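Local coordinates for protein peroxiredoxin (PDB 6KHX) that acts as a typical 2-Cys peroxiredoxin, a thiol peroxidase that probably reduces hydrogen peroxide and organic hydroperoxides through cysteine chemistry, at residues 50-55 / 159-164; 46-51 / 136-141; 173-178 / 185-190; 192-197 / 202-207; 23-28 / 98-103. All blocks are in the same frame, centred on the assembly; numbering follows the deposited sequence.

Contact 1 of 5, residues 50-55 / 159-164; sequences PTELIG and LGRSID
Arg161 wraps along the carboxylate of Glu52, passing OE1 before it reaches OE2. CB starts 3.4 Å from Glu52 OE1, and CG and CD pass the same oxygen at slightly longer range. The chain then bends at chi3 (-76°), which turns the guanidinium back toward the helix carrying Glu52. NE donates to Glu52 OE1 at 2.8 Å, nearly straight at 173°. NH2 runs on to Glu52 OE2 at 2.9 Å, so the arginine grips side-on, one nitrogen to each oxygen. Both acceptors lie close to the guanidinium plane, but the carboxylate is turned by 48° and is met from above its own plane. The remaining nitrogen, NH1, goes to the carbonyl of Phe40.

The backbone joins in as well: Arg161 N donates to Glu52 OE1 at 2.7 Å, from the opposite face to NE. Farther along, Ile163 lays CD1 beside Gly55 O.

Glu52 OE2 also forms a salt bridge with Arg138. With two arginines and a main-chain N-H on one buried carboxylate, its negative charge is probably well compensated, and the bonds probably hold its orientation while tying helix 48-58 to the loop entering helix 163-179.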
# COMPACT_ATOMS: atom_id res chain seq x y z
N PRO B 50 27.36 31.70 27.50
CA PRO B 50 27.22 32.83 28.44
C PRO B 50 27.73 34.15 27.88
O PRO B 50 27.15 35.20 28.19
CB PRO B 50 28.02 32.38 29.67
CG PRO B 50 28.93 31.33 29.18
CD PRO B 50 28.18 30.63 28.09
N THR B 51 28.80 34.15 27.08
CA THR B 51 29.26 35.41 26.52
C THR B 51 28.24 36.00 25.56
O THR B 51 27.99 37.21 25.58
CB THR B 51 30.62 35.23 25.83
OG1 THR B 51 30.44 34.67 24.53
CG2 THR B 51 31.47 34.33 26.66
N GLU B 52 27.60 35.16 24.75
CA GLU B 52 26.55 35.66 23.86
C GLU B 52 25.36 36.19 24.66
O GLU B 52 24.83 37.27 24.36
CB GLU B 52 26.12 34.56 22.89
CG GLU B 52 27.27 34.06 22.02
CD GLU B 52 26.83 33.07 20.95
OE1 GLU B 52 26.90 33.42 19.75
OE2 GLU B 52 26.41 31.95 21.32
N LEU B 53 24.94 35.46 25.70
CA LEU B 53 23.79 35.89 26.48
C LEU B 53 24.08 37.21 27.20
O LEU B 53 23.25 38.14 27.20
CB LEU B 53 23.39 34.80 27.48
CG LEU B 53 22.62 33.61 26.89
CD1 LEU B 53 22.98 32.29 27.57
CD2 LEU B 53 21.12 33.86 26.98
N ILE B 54 25.26 37.32 27.82
CA ILE B 54 25.63 38.54 28.53
C ILE B 54 25.77 39.71 27.56
O ILE B 54 25.32 40.82 27.85
CB ILE B 54 26.90 38.32 29.36
CG1 ILE B 54 26.61 37.36 30.51
CG2 ILE B 54 27.42 39.64 29.90
CD1 ILE B 54 27.85 36.80 31.16
N GLY B 55 26.39 39.48 26.41
CA GLY B 55 26.52 40.55 25.44
C GLY B 55 25.17 41.05 24.95
O GLY B 55 24.97 42.26 24.80
N LEU B 159 31.82 29.07 17.18
CA LEU B 159 31.87 30.37 16.52
C LEU B 159 30.77 31.26 17.08
O LEU B 159 29.62 31.20 16.63
CB LEU B 159 31.73 30.21 15.01
CG LEU B 159 32.66 29.17 14.40
CD1 LEU B 159 32.50 29.10 12.88
CD2 LEU B 159 34.10 29.52 14.76
N GLY B 160 31.13 32.11 18.05
CA GLY B 160 30.16 33.04 18.61
C GLY B 160 29.66 34.03 17.58
O GLY B 160 30.31 34.33 16.58
N ARG B 161 28.47 34.56 17.85
CA ARG B 161 27.81 35.43 16.89
C ARG B 161 28.24 36.88 17.13
O ARG B 161 29.10 37.17 17.96
CB ARG B 161 26.30 35.23 16.96
CG ARG B 161 25.85 33.92 16.33
CD ARG B 161 24.50 33.47 16.84
NE ARG B 161 24.60 32.91 18.18
CZ ARG B 161 23.63 32.22 18.77
NH1 ARG B 161 22.49 32.01 18.13
NH2 ARG B 161 23.81 31.74 20.00
N SER B 162 27.62 37.81 16.40
CA SER B 162 28.00 39.21 16.43
C SER B 162 26.74 40.05 16.61
O SER B 162 25.83 39.99 15.78
CB SER B 162 28.72 39.61 15.14
OG SER B 162 28.56 40.98 14.86
N ILE B 163 26.71 40.86 17.67
CA ILE B 163 25.59 41.76 17.90
C ILE B 163 25.52 42.83 16.82
O ILE B 163 24.42 43.25 16.42
CB ILE B 163 25.70 42.37 19.30
CG1 ILE B 163 25.51 41.28 20.35
CG2 ILE B 163 24.75 43.56 19.48
CD1 ILE B 163 25.01 41.79 21.67
N ASP B 164 26.67 43.28 16.31
CA ASP B 164 26.66 44.32 15.30
C ASP B 164 25.90 43.88 14.05
O ASP B 164 25.12 44.65 13.50
CB ASP B 164 28.09 44.73 14.95
CG ASP B 164 28.81 45.38 16.11
OD1 ASP B 164 28.13 45.98 16.97
OD2 ASP B 164 30.05 45.31 16.15

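Contact 2 of 5, residues 46-51 / 136-141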
# COMPACT_ATOMS: atom_id res chain seq x y z
N THR B 46 28.01 26.49 29.83
CA THR B 46 29.18 26.22 29.00
C THR B 46 29.97 27.51 28.80
O THR B 46 30.14 28.28 29.75
CB THR B 46 28.78 25.58 27.66
OG1 THR B 46 27.69 26.29 27.06
CG2 THR B 46 28.38 24.13 27.87
N PHE B 47 30.48 27.74 27.59
CA PHE B 47 31.58 28.69 27.39
C PHE B 47 31.19 29.87 26.51
O PHE B 47 31.12 31.00 27.02
CB PHE B 47 32.77 27.92 26.80
CG PHE B 47 32.95 26.55 27.41
CD1 PHE B 47 32.96 26.38 28.79
CD2 PHE B 47 33.07 25.43 26.60
CE1 PHE B 47 33.10 25.11 29.34
CE2 PHE B 47 33.22 24.16 27.15
CZ PHE B 47 33.24 24.00 28.52
N VAL B 48 30.94 29.67 25.21
CA VAL B 48 30.55 30.78 24.35
C VAL B 48 29.14 31.25 24.68
O VAL B 48 28.83 32.46 24.61
CB VAL B 48 30.66 30.37 22.87
CG1 VAL B 48 30.23 31.52 21.96
CG2 VAL B 48 32.06 29.94 22.54
N CYS B 49 28.28 30.32 25.05
CA CYS B 49 26.87 30.64 25.29
C CYS B 49 26.70 31.74 26.33
O CYS B 49 25.93 32.69 26.07
CB CYS B 49 26.13 29.35 25.66
SG CYS B 49 26.61 27.89 24.62
N PRO B 50 27.36 31.70 27.50
CA PRO B 50 27.22 32.83 28.44
C PRO B 50 27.73 34.15 27.88
O PRO B 50 27.15 35.20 28.19
CB PRO B 50 28.02 32.38 29.67
CG PRO B 50 28.93 31.33 29.18
CD PRO B 50 28.18 30.63 28.09
N THR B 51 28.80 34.15 27.08
CA THR B 51 29.26 35.41 26.52
C THR B 51 28.24 36.00 25.56
O THR B 51 27.99 37.21 25.58
CB THR B 51 30.62 35.23 25.83
OG1 THR B 51 30.44 34.67 24.53
CG2 THR B 51 31.47 34.33 26.66
N ALA B 136 20.77 22.52 20.35
CA ALA B 136 20.64 23.55 19.33
C ALA B 136 21.99 24.14 18.94
O ALA B 136 22.84 24.40 19.80
CB ALA B 136 19.71 24.67 19.82
N TYR B 137 22.18 24.34 17.64
CA TYR B 137 23.30 25.11 17.14
C TYR B 137 23.06 26.60 17.40
O TYR B 137 21.98 27.02 17.83
CB TYR B 137 23.49 24.88 15.64
CG TYR B 137 24.31 23.66 15.28
CD1 TYR B 137 25.67 23.59 15.60
CD2 TYR B 137 23.75 22.59 14.59
CE1 TYR B 137 26.43 22.48 15.25
CE2 TYR B 137 24.50 21.47 14.24
CZ TYR B 137 25.84 21.43 14.58
OH TYR B 137 26.60 20.33 14.24
N ARG B 138 24.09 27.41 17.13
CA ARG B 138 24.01 28.85 17.38
C ARG B 138 23.19 29.49 16.27
O ARG B 138 23.70 30.00 15.27
CB ARG B 138 25.41 29.47 17.50
CG ARG B 138 26.16 28.88 18.66
CD ARG B 138 27.44 29.61 18.99
NE ARG B 138 28.23 28.75 19.87
CZ ARG B 138 28.00 28.58 21.17
NH1 ARG B 138 27.01 29.24 21.77
NH2 ARG B 138 28.77 27.75 21.86
N GLY B 139 21.87 29.46 16.46
CA GLY B 139 20.93 29.89 15.43
C GLY B 139 20.33 31.25 15.77
O GLY B 139 20.01 31.51 16.92
N LEU B 140 20.14 32.08 14.76
CA LEU B 140 19.58 33.41 15.02
C LEU B 140 18.56 33.75 13.94
O LEU B 140 18.79 33.50 12.76
CB LEU B 140 20.67 34.49 15.09
CG LEU B 140 20.18 35.91 15.40
CD1 LEU B 140 21.14 36.62 16.36
CD2 LEU B 140 19.99 36.72 14.13
N PHE B 141 17.43 34.31 14.37
CA PHE B 141 16.33 34.65 13.48
C PHE B 141 15.85 36.06 13.76
O PHE B 141 15.68 36.46 14.93
CB PHE B 141 15.14 33.68 13.61
CG PHE B 141 15.51 32.24 13.39
CD1 PHE B 141 16.10 31.49 14.40
CD2 PHE B 141 15.30 31.65 12.16
CE1 PHE B 141 16.45 30.18 14.19
CE2 PHE B 141 15.65 30.34 11.94
CZ PHE B 141 16.23 29.60 12.96
O HOH W 1 29.98 26.67 24.49
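The guanidinium of Arg138 has Val48 over one face and Cys49 at its edge. Val48 CB sits above that face toward the rim, 3.4 Å from Arg138 NH2, while the CG1 branch leans over CZ. At the edge, Arg138 NH1 donates to Cys49 SG at 3.2 Å with an angle of 155°, and the sulfur lies only 12° out of the guanidinium plane. Water 1 is at the edge too: it accepts from Val48 N at 3.2 Å and, weakly, from Arg138 NH2.

The arginine runs extended from CG to NE (chi3 -165°), which carries its head from strand 138-143 across to the first turn of helix 48-58. Its NE donates to the carbonyl of Phe157 and NH1 also reaches Glu52 in a salt bridge, so several bonds limit its rotation. Thr46 OG1 stands 3.1 Å from Cys49 SG on the loop leading into the helix. In the same turn Thr51 OG1 donates to Val48 O, in the carbonyl plane. Val48 also packs on Cys183 of the second subunit, probably the resolving cysteine of this typical 2-Cys enzyme.

Together with Pro42, which Cys49 touches, Thr46, Cys49 and Arg138 match the peroxiredoxin active site, the Pro-x-x-x-Thr-x-x-Cys motif and its arginine; Cys49 is probably the peroxidatic cysteine, here seated within the helix.

Contact 3 of 5, residues 173-178 / 185-190; sequences LQHFEL and LGWHKG
His175 and Trp187 meet obliquely, their planes 53° apart and the imidazole centroid 4.9 Å from that of the six-membered indole ring. Trp187 makes the contact with CZ2 and CH2 of its benzo ring. CZ2 sits over one face of the imidazole, toward the rim, and lies 3.6 Å from His175 ND1; the neighbouring Trp187 CH2 rests against His175 CB, also at 3.6 Å. Seen from the indole, the histidine comes in at a slant, and the two side chains cross at about a right angle. In both residues CG is anti to the main-chain N and beside the carbonyl carbon, with chi1 -175° for His175 and 179° for Trp187, and this directs the two rings at each other.

The polar ends look elsewhere, which probably limits their rotation. His175 NE2 bonds to Glu181 OE1, and Trp187 NE1 to the carbonyl of Glu191. The rings themselves touch by van der Waals contact. Lys189 N lies over a face of the indole.

Trp187 also leans on Asp171 and Ala172 of helix 163-179, the helix that carries His175. The loop following this helix thus folds back along its last turns, while Leu173 and Gln174 of the same turns reach Tyr35 on strand 35-40.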
# COMPACT_ATOMS: atom_id res chain seq x y z
N LEU B 173 16.12 45.94 7.73
CA LEU B 173 14.71 45.56 7.61
C LEU B 173 13.81 46.76 7.87
O LEU B 173 12.86 47.01 7.11
CB LEU B 173 14.38 44.42 8.57
CG LEU B 173 12.87 44.13 8.65
CD1 LEU B 173 12.37 43.64 7.31
CD2 LEU B 173 12.51 43.14 9.75
N GLN B 174 14.10 47.52 8.93
CA GLN B 174 13.26 48.66 9.27
C GLN B 174 13.36 49.75 8.20
O GLN B 174 12.35 50.40 7.88
CB GLN B 174 13.65 49.20 10.64
CG GLN B 174 13.20 48.30 11.79
CD GLN B 174 13.69 48.77 13.14
OE1 GLN B 174 14.49 49.70 13.24
NE2 GLN B 174 13.20 48.13 14.20
N HIS B 175 14.54 49.95 7.63
CA HIS B 175 14.67 50.93 6.55
C HIS B 175 13.85 50.53 5.34
O HIS B 175 13.15 51.37 4.75
CB HIS B 175 16.14 51.11 6.17
CG HIS B 175 16.35 52.18 5.15
ND1 HIS B 175 16.69 53.47 5.50
CD2 HIS B 175 16.25 52.17 3.80
CE1 HIS B 175 16.80 54.20 4.40
NE2 HIS B 175 16.54 53.43 3.36
N PHE B 176 13.91 49.25 4.94
CA PHE B 176 13.11 48.82 3.80
C PHE B 176 11.62 48.96 4.10
O PHE B 176 10.83 49.33 3.23
CB PHE B 176 13.44 47.38 3.43
CG PHE B 176 12.52 46.80 2.39
CD1 PHE B 176 12.65 47.16 1.06
CD2 PHE B 176 11.51 45.92 2.74
CE1 PHE B 176 11.80 46.65 0.09
CE2 PHE B 176 10.65 45.40 1.78
CZ PHE B 176 10.80 45.77 0.46
N GLU B 177 11.22 48.67 5.34
CA GLU B 177 9.82 48.80 5.70
C GLU B 177 9.36 50.25 5.65
O GLU B 177 8.25 50.54 5.20
CB GLU B 177 9.58 48.20 7.09
CG GLU B 177 9.62 46.69 7.10
CD GLU B 177 9.46 46.13 8.49
OE1 GLU B 177 9.81 46.84 9.45
OE2 GLU B 177 8.97 44.99 8.62
N LEU B 178 10.21 51.18 6.11
CA LEU B 178 9.83 52.59 6.17
C LEU B 178 9.82 53.25 4.80
O LEU B 178 8.85 53.90 4.42
CB LEU B 178 10.77 53.35 7.11
CG LEU B 178 10.46 53.36 8.60
CD1 LEU B 178 11.61 53.99 9.39
CD2 LEU B 178 9.16 54.09 8.87
N LEU B 185 24.79 45.94 -0.27
CA LEU B 185 25.81 45.26 0.51
C LEU B 185 26.51 46.22 1.47
O LEU B 185 26.86 47.34 1.10
CB LEU B 185 26.84 44.63 -0.43
CG LEU B 185 27.99 43.88 0.23
CD1 LEU B 185 27.57 42.48 0.64
CD2 LEU B 185 29.15 43.82 -0.73
N GLY B 186 26.67 45.77 2.71
CA GLY B 186 27.37 46.55 3.72
C GLY B 186 26.64 47.78 4.20
O GLY B 186 27.25 48.61 4.89
N TRP B 187 25.35 47.92 3.89
CA TRP B 187 24.61 49.11 4.26
C TRP B 187 24.49 49.23 5.77
O TRP B 187 24.27 48.24 6.48
CB TRP B 187 23.23 49.09 3.61
CG TRP B 187 22.38 50.27 3.96
CD1 TRP B 187 22.29 51.45 3.27
CD2 TRP B 187 21.50 50.39 5.08
NE1 TRP B 187 21.41 52.30 3.90
CE2 TRP B 187 20.90 51.67 5.01
CE3 TRP B 187 21.15 49.55 6.14
CZ2 TRP B 187 19.99 52.12 5.95
CZ3 TRP B 187 20.24 50.00 7.08
CH2 TRP B 187 19.67 51.28 6.98
N HIS B 188 24.63 50.46 6.26
CA HIS B 188 24.41 50.79 7.66
C HIS B 188 23.46 51.97 7.75
O HIS B 188 23.29 52.73 6.79
CB HIS B 188 25.73 51.12 8.40
CG HIS B 188 26.63 49.94 8.59
ND1 HIS B 188 27.49 49.49 7.60
CD2 HIS B 188 26.82 49.13 9.65
CE1 HIS B 188 28.16 48.44 8.05
NE2 HIS B 188 27.77 48.20 9.29
N LYS B 189 22.84 52.12 8.92
CA LYS B 189 21.89 53.20 9.12
C LYS B 189 22.58 54.54 8.89
O LYS B 189 23.68 54.79 9.40
CB LYS B 189 21.29 53.13 10.52
CG LYS B 189 20.08 54.02 10.73
CD LYS B 189 19.38 53.69 12.04
CE LYS B 189 18.10 54.50 12.21
NZ LYS B 189 17.38 54.13 13.47
N GLY B 190 21.95 55.39 8.09
CA GLY B 190 22.48 56.68 7.71
C GLY B 190 23.12 56.73 6.34
O GLY B 190 23.28 57.82 5.78

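Contact 4 of 5, residues 192-197 / 202-207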
# COMPACT_ATOMS: atom_id res chain seq x y z
N ALA B 192 23.40 55.61 2.13
CA ALA B 192 22.45 55.64 1.02
C ALA B 192 21.92 54.25 0.72
O ALA B 192 22.69 53.31 0.53
CB ALA B 192 23.12 56.22 -0.22
N ALA B 193 20.59 54.12 0.70
CA ALA B 193 19.95 52.89 0.25
C ALA B 193 19.72 52.97 -1.26
O ALA B 193 20.46 53.67 -1.96
CB ALA B 193 18.65 52.64 1.00
N MET B 194 18.71 52.28 -1.77
CA MET B 194 18.55 52.18 -3.22
C MET B 194 17.08 51.99 -3.58
O MET B 194 16.35 51.28 -2.88
CB MET B 194 19.38 51.02 -3.77
CG MET B 194 19.23 50.78 -5.26
SD MET B 194 20.10 49.28 -5.75
CE MET B 194 21.53 49.42 -4.69
N THR B 195 16.67 52.62 -4.67
CA THR B 195 15.34 52.41 -5.23
C THR B 195 15.30 51.13 -6.06
O THR B 195 16.09 50.99 -7.00
CB THR B 195 14.94 53.60 -6.10
OG1 THR B 195 14.89 54.78 -5.30
CG2 THR B 195 13.60 53.36 -6.76
N PRO B 196 14.38 50.20 -5.77
CA PRO B 196 14.34 48.96 -6.55
C PRO B 196 13.79 49.15 -7.95
O PRO B 196 12.64 48.79 -8.24
CB PRO B 196 13.43 48.05 -5.71
CG PRO B 196 12.57 48.99 -4.93
CD PRO B 196 13.43 50.19 -4.64
N SER B 197 14.62 49.71 -8.84
CA SER B 197 14.25 49.91 -10.23
C SER B 197 15.53 49.92 -11.07
O SER B 197 16.64 49.99 -10.53
CB SER B 197 13.47 51.21 -10.44
OG SER B 197 14.30 52.34 -10.19
N ALA B 202 21.11 51.73 -11.32
CA ALA B 202 22.08 52.44 -12.15
C ALA B 202 22.60 53.70 -11.44
O ALA B 202 23.80 53.97 -11.45
CB ALA B 202 21.46 52.81 -13.50
N SER B 203 21.70 54.45 -10.81
CA SER B 203 22.11 55.66 -10.10
C SER B 203 22.97 55.34 -8.88
O SER B 203 23.96 56.02 -8.63
CB SER B 203 20.88 56.47 -9.69
OG SER B 203 21.22 57.47 -8.75
N TYR B 204 22.59 54.31 -8.11
CA TYR B 204 23.39 53.95 -6.94
C TYR B 204 24.80 53.52 -7.34
O TYR B 204 25.78 53.95 -6.72
CB TYR B 204 22.70 52.83 -6.14
CG TYR B 204 23.52 52.38 -4.94
CD1 TYR B 204 24.47 51.37 -5.04
CD2 TYR B 204 23.34 52.98 -3.69
CE1 TYR B 204 25.23 50.97 -3.95
CE2 TYR B 204 24.09 52.58 -2.59
CZ TYR B 204 25.03 51.58 -2.73
OH TYR B 204 25.76 51.18 -1.63
N LEU B 205 24.92 52.67 -8.36
CA LEU B 205 26.24 52.16 -8.72
C LEU B 205 27.13 53.24 -9.33
O LEU B 205 28.36 53.17 -9.19
CB LEU B 205 26.13 50.98 -9.68
CG LEU B 205 25.62 49.65 -9.12
CD1 LEU B 205 25.68 48.57 -10.20
CD2 LEU B 205 26.40 49.24 -7.88
N SER B 206 26.54 54.23 -10.01
CA SER B 206 27.34 55.31 -10.58
C SER B 206 28.00 56.15 -9.49
O SER B 206 29.16 56.55 -9.62
CB SER B 206 26.48 56.19 -11.48
OG SER B 206 26.11 55.53 -12.67
N LYS B 207 27.27 56.42 -8.41
CA LYS B 207 27.80 57.24 -7.33
C LYS B 207 28.96 56.56 -6.60
O LYS B 207 29.87 57.24 -6.13
CB LYS B 207 26.67 57.59 -6.36
CG LYS B 207 25.54 58.35 -7.02
CD LYS B 207 24.38 58.59 -6.07
CE LYS B 207 23.20 59.24 -6.80
NZ LYS B 207 23.55 60.54 -7.43
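Met194 lays its methyl group over one face of the Tyr204 ring. The methionine leaves the backbone extended, with CG anti to N (chi1 177°) and the next torsion extended too, then kinks at the thioether (chi3 -38°). That final bend drops CE onto the aromatic face, 3.9 Å from the ring centroid and 26° off the normal, a CH-pi contact. CE sits toward the CB side of the ring, nearest Tyr204 CD1 at 3.5 Å. The sulfur hangs back: Met194 SD is 5.3 Å from the ring centroid and approaches obliquely, a Met-aromatic contact led by the methyl.

Tyr204 likewise has its CG anti to the main-chain N, which swings its ring out from helix 198-209 and across the preceding loop; the two side chains cross at about a right angle. Two loop carbonyls also come close to the ring. Ala192 O lies at its edge, near the plane, 3.5 Å from Tyr204 CE2, and Ala193 O comes obliquely to Tyr204 CD2 at 3.4 Å. Pro184 touches both Met194 and Tyr204, and Met194 also packs on Thr51 of the second subunit, so the same residue joins the C-terminal segment to its partner. Ser197, the N-cap residue, caps the start of helix 198-209 through Gly200 N.

Across this junction the pairing is apolar: dispersion and CH-pi attraction hold the methyl to the ring face, while Ala192 O, beside the slightly positive C-H rim, probably adds a weak electrostatic pull.

Contact 5 of 5, residues 23-28 / 98-103; sequences PDFSLD and SYPIVS
A G1 beta bulge opens this corner of the thioredoxin-like sheet: Asp24 and Phe25 both face Ala13, and from this bulge the Phe25 side chain points toward Pro100 and Val102. Strand 13-17 is the pairing neighbour of 101-103, and Phe25, hydrogen-bonded through its backbone to Ala13, packs against Ala15 and touches the next strand.

With CG anti to the backbone N (chi1 -177°), the ring reaches both residues. Its far end meets the proline, with Phe25 CZ 3.5 Å from Pro100 CB and CE1 close to both CB and CG. One long side of the ring meets the valine instead. In Val102 the CG2 branch does the touching, while CG1, anti to the backbone N, is turned elsewhere. Both partners approach the ring obliquely, and the phenylalanine crosses each at about a right angle.

Pro100, just before the strand, and Val102 both point toward Phe25, and Val71 of strand 68-74 touches Phe25 and Val102. Ile101 between them turns the other way, onto Leu53 of helix 48-58. Beyond the phenylalanine the chain makes an ST turn, Ser26 OG accepting from Asp28 N at 3.2 Å. Alongside the ring, the closest approach to the valine is Phe25 CD2 to Val102 CG2, 3.5 Å.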
# COMPACT_ATOMS: atom_id res chain seq x y z
N PRO B 23 5.38 30.50 32.94
CA PRO B 23 4.92 29.51 31.96
C PRO B 23 4.32 30.15 30.73
O PRO B 23 4.03 31.35 30.73
CB PRO B 23 3.87 28.72 32.75
CG PRO B 23 3.26 29.77 33.63
CD PRO B 23 4.37 30.76 33.97
N ASP B 24 4.12 29.34 29.69
CA ASP B 24 3.35 29.75 28.51
C ASP B 24 3.96 30.97 27.82
O ASP B 24 3.24 31.87 27.37
CB ASP B 24 1.89 30.00 28.89
CG ASP B 24 1.29 28.83 29.67
OD1 ASP B 24 1.50 27.67 29.26
OD2 ASP B 24 0.61 29.08 30.69
N PHE B 25 5.29 31.01 27.74
CA PHE B 25 5.94 32.06 26.98
C PHE B 25 5.85 31.74 25.50
O PHE B 25 6.15 30.63 25.07
CB PHE B 25 7.40 32.23 27.38
CG PHE B 25 8.08 33.36 26.66
CD1 PHE B 25 8.03 34.65 27.16
CD2 PHE B 25 8.74 33.15 25.46
CE1 PHE B 25 8.64 35.71 26.49
CE2 PHE B 25 9.35 34.20 24.78
CZ PHE B 25 9.29 35.48 25.30
N SER B 26 5.43 32.73 24.71
CA SER B 26 5.26 32.56 23.28
C SER B 26 5.60 33.88 22.60
O SER B 26 5.51 34.95 23.21
CB SER B 26 3.83 32.14 22.93
OG SER B 26 3.62 32.11 21.53
N LEU B 27 5.96 33.80 21.32
CA LEU B 27 6.21 35.02 20.57
C LEU B 27 4.92 35.67 20.07
O LEU B 27 4.99 36.73 19.43
CB LEU B 27 7.16 34.74 19.40
CG LEU B 27 8.53 34.18 19.77
CD1 LEU B 27 9.45 34.11 18.56
CD2 LEU B 27 9.18 34.97 20.90
N ASP B 28 3.76 35.06 20.35
CA ASP B 28 2.48 35.67 19.99
C ASP B 28 2.37 37.08 20.56
O ASP B 28 1.88 38.00 19.88
CB ASP B 28 1.33 34.81 20.51
CG ASP B 28 1.12 33.55 19.69
OD1 ASP B 28 1.75 33.43 18.61
OD2 ASP B 28 0.34 32.68 20.13
N SER B 98 18.29 39.63 31.78
CA SER B 98 16.92 39.91 32.17
C SER B 98 15.88 39.63 31.08
O SER B 98 14.69 39.54 31.41
CB SER B 98 16.78 41.37 32.59
OG SER B 98 17.12 42.24 31.52
N TYR B 99 16.29 39.52 29.82
CA TYR B 99 15.34 39.23 28.74
C TYR B 99 14.91 37.76 28.82
O TYR B 99 15.52 36.95 29.52
CB TYR B 99 15.96 39.57 27.39
CG TYR B 99 17.26 38.87 27.10
CD1 TYR B 99 17.28 37.60 26.56
CD2 TYR B 99 18.48 39.50 27.36
CE1 TYR B 99 18.47 36.95 26.29
CE2 TYR B 99 19.67 38.86 27.09
CZ TYR B 99 19.66 37.59 26.56
OH TYR B 99 20.85 36.96 26.30
N PRO B 100 13.84 37.38 28.10
CA PRO B 100 13.34 36.00 28.22
C PRO B 100 14.33 34.98 27.69
O PRO B 100 14.89 35.14 26.60
CB PRO B 100 12.05 36.02 27.39
CG PRO B 100 11.66 37.45 27.30
CD PRO B 100 12.96 38.21 27.26
N ILE B 101 14.54 33.92 28.47
CA ILE B 101 15.31 32.76 28.05
C ILE B 101 14.36 31.57 28.06
O ILE B 101 13.96 31.11 29.13
CB ILE B 101 16.53 32.51 28.94
CG1 ILE B 101 17.32 33.81 29.13
CG2 ILE B 101 17.38 31.40 28.35
CD1 ILE B 101 18.48 33.71 30.11
N VAL B 102 14.00 31.10 26.87
CA VAL B 102 12.98 30.06 26.70
C VAL B 102 13.60 28.69 26.95
O VAL B 102 14.73 28.42 26.54
CB VAL B 102 12.37 30.14 25.30
CG1 VAL B 102 11.35 29.02 25.08
CG2 VAL B 102 11.75 31.49 25.08
N SER B 103 12.84 27.81 27.59
CA SER B 103 13.25 26.43 27.79
C SER B 103 12.58 25.56 26.71
O SER B 103 11.38 25.28 26.79
CB SER B 103 12.87 25.95 29.19
OG SER B 103 13.03 24.55 29.30

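Contacts 1 and 2 overlap at Pro50 and Thr51 on helix 48-58, with centres about 7 Å apart and Glu52 and Arg138 bridging them. Contact 5 lies toward the other side of the mixed sheet, its centre about 19 Å from that of contact 1, yet it touches contact 1 through Leu53 and Tyr99. Along the chain it alternates with both, so these three contacts interlock within the thioredoxin-like domain. Contacts 3 and 4 come afterwards in series, their centres about 13 Å apart, in the C-terminal extension; helix 163-179 runs from contact 1 to contact 3. Contacts 1 to 4 all touch the second subunit, so the probable active-site helix and this extension meet at one dimer interface.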